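Local coordinates for arginase (Glaciozyma antarctica, PDB 5YNL), which probably hydrolyses L-arginine to L-ornithine and urea, as arginases do, in a cold-adapted yeast, at residues V61-S66 with H155-G160; M159-G164 with S326-E331; V199-G204 with P214-I219. All blocks are in the same frame, centred on the assembly; numbering follows the deposited sequence. Where two conformers were deposited one is given.

How the interactions relate
Interactions 1 and 2 meet at the start of helix 158-168, and interaction 3 packs against the same helix from the segments 199-204 and 214-219. Interactions 1 and 2 share M159 and G160, their centres are about 7 Å apart, and H155 CD2 packs against M330 CG at 3.7 Å. Interaction 3 lies farther out, its centre about 15 Å from each of the others, and meets the helix where M159 SD comes within 3.9 Å of I219 CD1. The probable active site lies at the C-terminal ends of the strands, where H155 of interaction 1 and E331 of interaction 2 come together. Interaction 3 is nested inside the chain loop that interaction 2 closes.

Interaction 1 (V61-S66 with H155-G160); sequences VGCPFS and HSLAMG
C63 SG is met by two groups at once. L157 CD2 packs against it at 3.6 Å, and F65 N directs a weak hydrogen bond to it, also at 3.6 Å. The weak bond spans the turn at P64, just after strand 57-63 ends, and F65 reaches the same leucine as C63. The contact is a worked example of one branched residue bridging the end of a strand and the loop after it. The two methyl groups of L157 divide the work: CD2 serves C63, while CD1 lies 3.7 Å from F65 CD2 and 4.0 Å from F65 CB. With CG opposite its own carbonyl carbon (chi1 -83°), the L157 fork rises from the backbone toward both partners. The side chains of F65 and L157 cross obliquely. No hydrogen bond joins the two segments, and the side-chain contacts, burying 152 Å², are apolar. V130 of helix 124-142 touches both C63 and F65, and L126 adds to the cover over F65. The CB of H155 is directed away from this contact, and its ring hydrogen-bonds D178 through ND1 and S284 through NE2. Residues 155-157 already have helical backbone angles, and G160 N bonds to L157 O at 2.9 Å as helix 158-168 gets under way. L157 lies two residues after the histidine of the GGDH sequence, a manganese ligand in relatives; a packed turn between a central parallel strand and the next helix, carrying that sequence, is characteristic of the arginase fold.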
loop_
_atom_site.group_PDB
_atom_site.type_symbol
_atom_site.label_atom_id
_atom_site.label_comp_id
_atom_site.label_asym_id
_atom_site.label_seq_id
_atom_site.Cartn_x
_atom_site.Cartn_y
_atom_site.Cartn_z
ATOM N N VAL A 61 -6.621 -0.009 10.527
ATOM C CA VAL A 61 -7.571 1.021 10.112
ATOM C C VAL A 61 -8.323 0.599 8.849
ATOM O O VAL A 61 -7.726 0.361 7.793
ATOM C CB VAL A 61 -6.957 2.482 10.035
ATOM C CG1 VAL A 61 -5.620 2.592 10.797
ATOM C CG2 VAL A 61 -6.809 2.975 8.613
ATOM N N GLY A 62 -9.640 0.451 8.984
ATOM C CA GLY A 62 -10.465 0.099 7.846
ATOM C C GLY A 62 -11.154 1.329 7.300
ATOM O O GLY A 62 -11.610 2.179 8.067
ATOM N N CYS A 63 -11.215 1.433 5.978
ATOM C CA CYS A 63 -11.981 2.485 5.325
ATOM C C CYS A 63 -12.716 1.961 4.090
ATOM O O CYS A 63 -12.102 1.721 3.045
ATOM C CB CYS A 63 -11.085 3.660 4.949
ATOM S SG CYS A 63 -11.852 4.775 3.733
ATOM N N PRO A 64 -14.039 1.798 4.208
ATOM C CA PRO A 64 -14.896 1.182 3.187
ATOM C C PRO A 64 -15.162 2.062 1.961
ATOM O O PRO A 64 -16.107 1.765 1.227
ATOM C CB PRO A 64 -16.228 0.963 3.923
ATOM C CG PRO A 64 -15.961 1.240 5.372
ATOM C CD PRO A 64 -14.799 2.180 5.407
ATOM N N PHE A 65 -14.356 3.099 1.738
ATOM C CA PHE A 65 -14.600 4.062 0.656
ATOM C C PHE A 65 -14.355 3.513 -0.761
ATOM O O PHE A 65 -13.408 2.759 -0.991
ATOM C CB PHE A 65 -13.746 5.315 0.880
ATOM C CG PHE A 65 -14.158 6.507 0.049
ATOM C CD1 PHE A 65 -15.398 7.109 0.236
ATOM C CD2 PHE A 65 -13.281 7.053 -0.886
ATOM C CE1 PHE A 65 -15.770 8.214 -0.518
ATOM C CE2 PHE A 65 -13.646 8.165 -1.641
ATOM C CZ PHE A 65 -14.890 8.744 -1.456
ATOM N N SER A 66 -15.211 3.917 -1.700
ATOM C CA SER A 66 -15.100 3.529 -3.108
ATOM C C SER A 66 -15.962 4.426 -4.000
ATOM O O SER A 66 -15.471 5.364 -4.626
ATOM C CB SER A 66 -15.512 2.065 -3.296
ATOM N N HIS A 155 -7.892 2.530 -3.848
ATOM C CA HIS A 155 -6.468 2.804 -3.724
ATOM C C HIS A 155 -6.145 4.312 -3.562
ATOM O O HIS A 155 -5.086 4.666 -3.038
ATOM C CB HIS A 155 -5.662 2.142 -4.856
ATOM C CG HIS A 155 -4.270 1.739 -4.451
ATOM N ND1 HIS A 155 -3.429 1.020 -5.273
ATOM C CD2 HIS A 155 -3.578 1.970 -3.310
ATOM C CE1 HIS A 155 -2.284 0.801 -4.647
ATOM N NE2 HIS A 155 -2.348 1.374 -3.459
ATOM N N SER A 156 -7.064 5.192 -3.956
ATOM C CA SER A 156 -6.864 6.626 -3.709
ATOM C C SER A 156 -6.659 6.911 -2.222
ATOM O O SER A 156 -6.078 7.942 -1.851
ATOM C CB SER A 156 -8.009 7.484 -4.275
ATOM O OG SER A 156 -9.281 7.139 -3.727
ATOM N N LEU A 157 -7.138 5.992 -1.377
ATOM C CA LEU A 157 -6.948 6.077 0.072
ATOM C C LEU A 157 -5.458 6.051 0.443
ATOM O O LEU A 157 -5.086 6.445 1.570
ATOM C CB LEU A 157 -7.665 4.933 0.779
ATOM C CG LEU A 157 -9.151 5.033 1.099
ATOM C CD1 LEU A 157 -9.880 6.064 0.230
ATOM C CD2 LEU A 157 -9.783 3.665 0.951
ATOM N N ALA A 158 -4.617 5.593 -0.495
ATOM C CA ALA A 158 -3.166 5.658 -0.296
ATOM C C ALA A 158 -2.632 7.094 -0.139
ATOM O O ALA A 158 -1.521 7.295 0.342
ATOM C CB ALA A 158 -2.406 4.910 -1.369
ATOM N N MET A 159 -3.421 8.076 -0.553
ATOM C CA MET A 159 -3.112 9.452 -0.247
ATOM C C MET A 159 -2.982 9.605 1.262
ATOM O O MET A 159 -2.033 10.218 1.759
ATOM C CB MET A 159 -4.206 10.374 -0.789
ATOM C CG MET A 159 -3.905 10.911 -2.181
ATOM S SD MET A 159 -5.044 12.199 -2.739
ATOM C CE MET A 159 -6.539 11.220 -2.971
ATOM N N GLY A 160 -3.923 9.022 1.998
ATOM C CA GLY A 160 -3.900 9.129 3.444
ATOM C C GLY A 160 -2.853 8.241 4.087
ATOM O O GLY A 160 -2.015 8.709 4.874
#

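Interaction 2 (M159-G164 with S326-E331); sequences MGTVSG and SLDIME
Two torsions bring T161 and D328 together: chi1 of -159° sets T161 OG1 opposite its amide nitrogen, and chi1 of -49° turns the D328 carboxylate away from its own carbonyl carbon, and the two side chains approach from opposite directions. T161 OG1 donates a short hydrogen bond of 2.5 Å to D328 OD1, arriving on the syn side of the carboxylate but 33° out of its plane. The same hydroxyl is hydrogen-bonded to T150 OG1 on strand 147-152, and these two bonds probably restrict its rotation in a buried setting. Here helix 158-168 lies across one face of the parallel sheet of the arginase fold, and strand 324-330 runs beside strand 147-152, the strand that leads into the helix. If an alanine stood in place of D328, T161 OG1 would lose this acceptor and would probably be freer to turn, with T150 as its remaining partner among those described. H282 of strand 281-286 packs against both T161 and D328. Farther along the strand, toward the probable active site, M330 CE reaches T161 CG2 at 4.2 Å, a looser apolar touch.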
loop_
_atom_site.group_PDB
_atom_site.type_symbol
_atom_site.label_atom_id
_atom_site.label_comp_id
_atom_site.label_asym_id
_atom_site.label_seq_id
_atom_site.Cartn_x
_atom_site.Cartn_y
_atom_site.Cartn_z
ATOM N N MET A 159 -3.421 8.076 -0.553
ATOM C CA MET A 159 -3.112 9.452 -0.247
ATOM C C MET A 159 -2.982 9.605 1.262
ATOM O O MET A 159 -2.033 10.218 1.759
ATOM C CB MET A 159 -4.206 10.374 -0.789
ATOM C CG MET A 159 -3.905 10.911 -2.181
ATOM S SD MET A 159 -5.044 12.199 -2.739
ATOM C CE MET A 159 -6.539 11.220 -2.971
ATOM N N GLY A 160 -3.923 9.022 1.998
ATOM C CA GLY A 160 -3.900 9.129 3.444
ATOM C C GLY A 160 -2.853 8.241 4.087
ATOM O O GLY A 160 -2.015 8.709 4.874
ATOM N N THR A 161 -2.907 6.958 3.742
ATOM C CA THR A 161 -2.016 5.949 4.300
ATOM C C THR A 161 -0.530 6.329 4.140
ATOM O O THR A 161 0.274 6.169 5.073
ATOM C CB THR A 161 -2.325 4.563 3.657
ATOM O OG1 THR A 161 -1.848 3.496 4.483
ATOM C CG2 THR A 161 -1.682 4.454 2.341
ATOM N N VAL A 162 -0.170 6.862 2.973
ATOM C CA VAL A 162 1.216 7.210 2.689
ATOM C C VAL A 162 1.584 8.531 3.400
ATOM O O VAL A 162 2.716 8.713 3.851
ATOM C CB VAL A 162 1.461 7.291 1.154
ATOM C CG1 VAL A 162 2.797 7.951 0.824
ATOM C CG2 VAL A 162 1.381 5.922 0.516
ATOM N N SER A 163 0.621 9.440 3.526
ATOM C CA SER A 163 0.884 10.688 4.234
ATOM C C SER A 163 1.235 10.423 5.697
ATOM O O SER A 163 2.263 10.879 6.183
ATOM C CB SER A 163 -0.315 11.627 4.142
ATOM O OG SER A 163 -0.633 11.892 2.789
ATOM N N GLY A 164 0.381 9.669 6.389
ATOM C CA GLY A 164 0.608 9.333 7.785
ATOM C C GLY A 164 1.928 8.618 7.987
ATOM O O GLY A 164 2.723 9.001 8.842
ATOM N N SER A 326 4.316 -0.175 7.288
ATOM C CA SER A 326 2.936 0.027 6.861
ATOM C C SER A 326 2.532 -0.855 5.705
ATOM O O SER A 326 3.291 -1.034 4.743
ATOM C CB SER A 326 2.675 1.479 6.481
ATOM O OG SER A 326 2.354 2.234 7.622
ATOM N N LEU A 327 1.318 -1.382 5.815
ATOM C CA LEU A 327 0.737 -2.290 4.841
ATOM C C LEU A 327 -0.675 -1.829 4.502
ATOM O O LEU A 327 -1.526 -1.705 5.409
ATOM C CB LEU A 327 0.652 -3.691 5.454
ATOM C CG LEU A 327 -0.155 -4.760 4.715
ATOM C CD1 LEU A 327 0.496 -5.071 3.367
ATOM C CD2 LEU A 327 -0.254 -5.987 5.576
ATOM N N ASP A 328 -0.927 -1.565 3.220
ATOM C CA ASP A 328 -2.291 -1.365 2.756
ATOM C C ASP A 328 -2.755 -2.626 2.022
ATOM O O ASP A 328 -2.006 -3.188 1.200
ATOM C CB ASP A 328 -2.391 -0.222 1.752
ATOM C CG ASP A 328 -1.704 1.041 2.200
ATOM O OD1 ASP A 328 -1.497 1.260 3.418
ATOM O OD2 ASP A 328 -1.393 1.835 1.289
ATOM N N ILE A 329 -3.983 -3.051 2.288
ATOM C CA ILE A 329 -4.595 -4.109 1.504
ATOM C C ILE A 329 -5.852 -3.474 0.909
ATOM O O ILE A 329 -6.869 -3.316 1.616
ATOM C CB ILE A 329 -5.011 -5.303 2.384
ATOM C CG1 ILE A 329 -3.835 -5.820 3.215
ATOM C CG2 ILE A 329 -5.673 -6.406 1.530
ATOM C CD1 ILE A 329 -2.854 -6.719 2.466
ATOM N N MET A 330 -5.800 -3.095 -0.366
ATOM C CA MET A 330 -6.849 -2.253 -0.923
ATOM C C MET A 330 -7.784 -3.007 -1.879
ATOM O O MET A 330 -7.451 -4.096 -2.365
ATOM C CB MET A 330 -6.199 -1.065 -1.642
ATOM C CG MET A 330 -5.273 -0.208 -0.773
ATOM S SD MET A 330 -6.079 0.829 0.478
ATOM C CE MET A 330 -4.812 2.074 0.735
ATOM N N GLU A 331 -8.944 -2.421 -2.151
ATOM C CA GLU A 331 -9.894 -2.968 -3.121
ATOM C C GLU A 331 -10.230 -4.448 -2.920
ATOM O O GLU A 331 -10.321 -5.216 -3.875
ATOM C CB GLU A 331 -9.446 -2.676 -4.557
ATOM C CG GLU A 331 -9.475 -1.185 -4.893
ATOM C CD GLU A 331 -9.283 -0.886 -6.379
ATOM O OE1 GLU A 331 -9.836 -1.630 -7.235
ATOM O OE2 GLU A 331 -8.588 0.117 -6.682
#

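Interaction 3 (V199-G204 with P214-I219); sequences VSFLLG and PEFSWI
Beside F201 the short helix closes in a Schellman motif: G204, with positive phi, has its N bonded weakly to F201 O, L205 N turns back to S200 O, and the irregular segment 214-219 passes alongside, the CA atoms of F201 and I219 being 7.3 Å apart. The main side-chain meeting is an edge-to-face pair, tilted well short of perpendicular. The edge of the F201 ring is directed at one face of F216, with the planes at 51° and the ring centroids 4.9 Å apart. F201 CE2 does the touching, 3.8 Å from F216 CG and displaced toward the rim of that ring. I219 comes at the base of the phenylalanine, CD1 lying 4.2 Å from F201 CB and CG2 3.9 Å from F201 O. Within the loop, S217 OG gives a hydrogen bond of 3.1 Å to P214 O, in the carbonyl plane, which closes the turn that carries F216. S128 of helix 124-142 bonds both E215 O and W218 NE1, and M159 packs on I219. The contact joins the end of helix 198-202 to the loop that leads on to strand 228-233, a Schellman-capped helix end packed through an edge-to-face aromatic pair against the following loop on the periphery of an arginase-type alpha/beta fold.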
loop_
_atom_site.group_PDB
_atom_site.type_symbol
_atom_site.label_atom_id
_atom_site.label_comp_id
_atom_site.label_asym_id
_atom_site.label_seq_id
_atom_site.Cartn_x
_atom_site.Cartn_y
_atom_site.Cartn_z
ATOM N N VAL A 199 -0.993 9.387 -6.493
ATOM C CA VAL A 199 0.459 9.462 -6.526
ATOM C C VAL A 199 0.893 10.866 -6.945
ATOM O O VAL A 199 1.899 11.389 -6.467
ATOM C CB VAL A 199 1.071 8.374 -7.431
ATOM C CG1 VAL A 199 2.573 8.261 -7.193
ATOM C CG2 VAL A 199 0.420 7.043 -7.149
ATOM N N SER A 200 0.097 11.483 -7.812
ATOM C CA SER A 200 0.395 12.815 -8.308
ATOM C C SER A 200 0.380 13.862 -7.190
ATOM O O SER A 200 1.069 14.884 -7.280
ATOM C CB SER A 200 -0.568 13.192 -9.440
ATOM O OG SER A 200 -1.860 13.510 -8.959
ATOM N N PHE A 201 -0.390 13.611 -6.130
ATOM C CA PHE A 201 -0.433 14.537 -4.993
ATOM C C PHE A 201 0.757 14.259 -4.070
ATOM O O PHE A 201 1.399 15.176 -3.574
ATOM C CB PHE A 201 -1.748 14.384 -4.212
ATOM C CG PHE A 201 -2.969 14.928 -4.926
ATOM C CD1 PHE A 201 -3.572 14.223 -5.967
ATOM C CD2 PHE A 201 -3.542 16.131 -4.520
ATOM C CE1 PHE A 201 -4.704 14.724 -6.613
ATOM C CE2 PHE A 201 -4.675 16.640 -5.165
ATOM C CZ PHE A 201 -5.253 15.933 -6.212
ATOM N N LEU A 202 1.039 12.976 -3.826
ATOM C CA LEU A 202 2.160 12.610 -2.956
ATOM C C LEU A 202 3.502 13.052 -3.539
ATOM O O LEU A 202 4.429 13.391 -2.796
ATOM C CB LEU A 202 2.162 11.112 -2.692
ATOM C CG LEU A 202 0.857 10.611 -2.073
ATOM C CD1 LEU A 202 0.769 9.089 -2.183
ATOM C CD2 LEU A 202 0.698 11.076 -0.625
ATOM N N LEU A 203 3.598 13.048 -4.867
ATOM C CA LEU A 203 4.820 13.477 -5.536
ATOM C C LEU A 203 4.852 15.001 -5.573
ATOM O O LEU A 203 5.914 15.609 -5.694
ATOM C CB LEU A 203 4.915 12.885 -6.940
ATOM C CG LEU A 203 5.090 11.359 -6.967
ATOM C CD1 LEU A 203 4.664 10.806 -8.312
ATOM C CD2 LEU A 203 6.555 10.971 -6.675
ATOM N N GLY A 204 3.677 15.604 -5.439
ATOM C CA GLY A 204 3.569 17.045 -5.396
ATOM C C GLY A 204 3.657 17.688 -6.762
ATOM O O GLY A 204 4.718 18.158 -7.171
ATOM N N PRO A 214 -5.840 23.489 -3.906
ATOM C CA PRO A 214 -7.151 23.960 -3.454
ATOM C C PRO A 214 -7.471 23.348 -2.094
ATOM O O PRO A 214 -6.703 23.534 -1.148
ATOM C CB PRO A 214 -8.091 23.414 -4.525
ATOM C CG PRO A 214 -7.440 22.089 -4.932
ATOM C CD PRO A 214 -5.946 22.225 -4.667
ATOM N N GLU A 215 -8.569 22.604 -2.003
ATOM C CA GLU A 215 -8.952 21.956 -0.751
ATOM C C GLU A 215 -8.146 20.683 -0.443
ATOM O O GLU A 215 -8.596 19.828 0.326
ATOM C CB GLU A 215 -10.455 21.658 -0.737
ATOM N N PHE A 216 -6.966 20.557 -1.046
ATOM C CA PHE A 216 -6.008 19.525 -0.654
ATOM C C PHE A 216 -4.755 20.186 -0.067
ATOM O O PHE A 216 -3.657 20.104 -0.629
ATOM C CB PHE A 216 -5.656 18.612 -1.837
ATOM C CG PHE A 216 -6.657 17.505 -2.077
ATOM C CD1 PHE A 216 -6.575 16.312 -1.364
ATOM C CD2 PHE A 216 -7.666 17.649 -3.023
ATOM C CE1 PHE A 216 -7.482 15.284 -1.586
ATOM C CE2 PHE A 216 -8.579 16.625 -3.251
ATOM C CZ PHE A 216 -8.485 15.440 -2.530
ATOM N N SER A 217 -4.941 20.835 1.077
ATOM C CA SER A 217 -3.893 21.633 1.706
ATOM C C SER A 217 -3.081 20.796 2.692
ATOM O O SER A 217 -1.853 20.927 2.774
ATOM C CB SER A 217 -4.509 22.839 2.424
ATOM O OG SER A 217 -5.719 23.242 1.803
ATOM N N TRP A 218 -3.780 19.931 3.429
ATOM C CA TRP A 218 -3.161 19.030 4.402
ATOM C C TRP A 218 -2.113 18.107 3.778
ATOM O O TRP A 218 -1.288 17.525 4.485
ATOM C CB TRP A 218 -4.233 18.187 5.092
ATOM C CG TRP A 218 -4.980 17.318 4.141
ATOM C CD1 TRP A 218 -6.056 17.670 3.381
ATOM C CD2 TRP A 218 -4.705 15.943 3.833
ATOM N NE1 TRP A 218 -6.473 16.601 2.624
ATOM C CE2 TRP A 218 -5.659 15.529 2.884
ATOM C CE3 TRP A 218 -3.748 15.021 4.273
ATOM C CZ2 TRP A 218 -5.685 14.230 2.367
ATOM C CZ3 TRP A 218 -3.774 13.733 3.757
ATOM C CH2 TRP A 218 -4.735 13.350 2.816
ATOM N N ILE A 219 -2.144 17.972 2.457
ATOM C CA ILE A 219 -1.180 17.120 1.776
ATOM C C ILE A 219 0.117 17.852 1.464
ATOM O O ILE A 219 0.140 18.810 0.685
ATOM C CB ILE A 219 -1.748 16.521 0.480
ATOM C CG1 ILE A 219 -2.866 15.534 0.805
ATOM C CG2 ILE A 219 -0.646 15.828 -0.311
ATOM C CD1 ILE A 219 -3.464 14.853 -0.409
#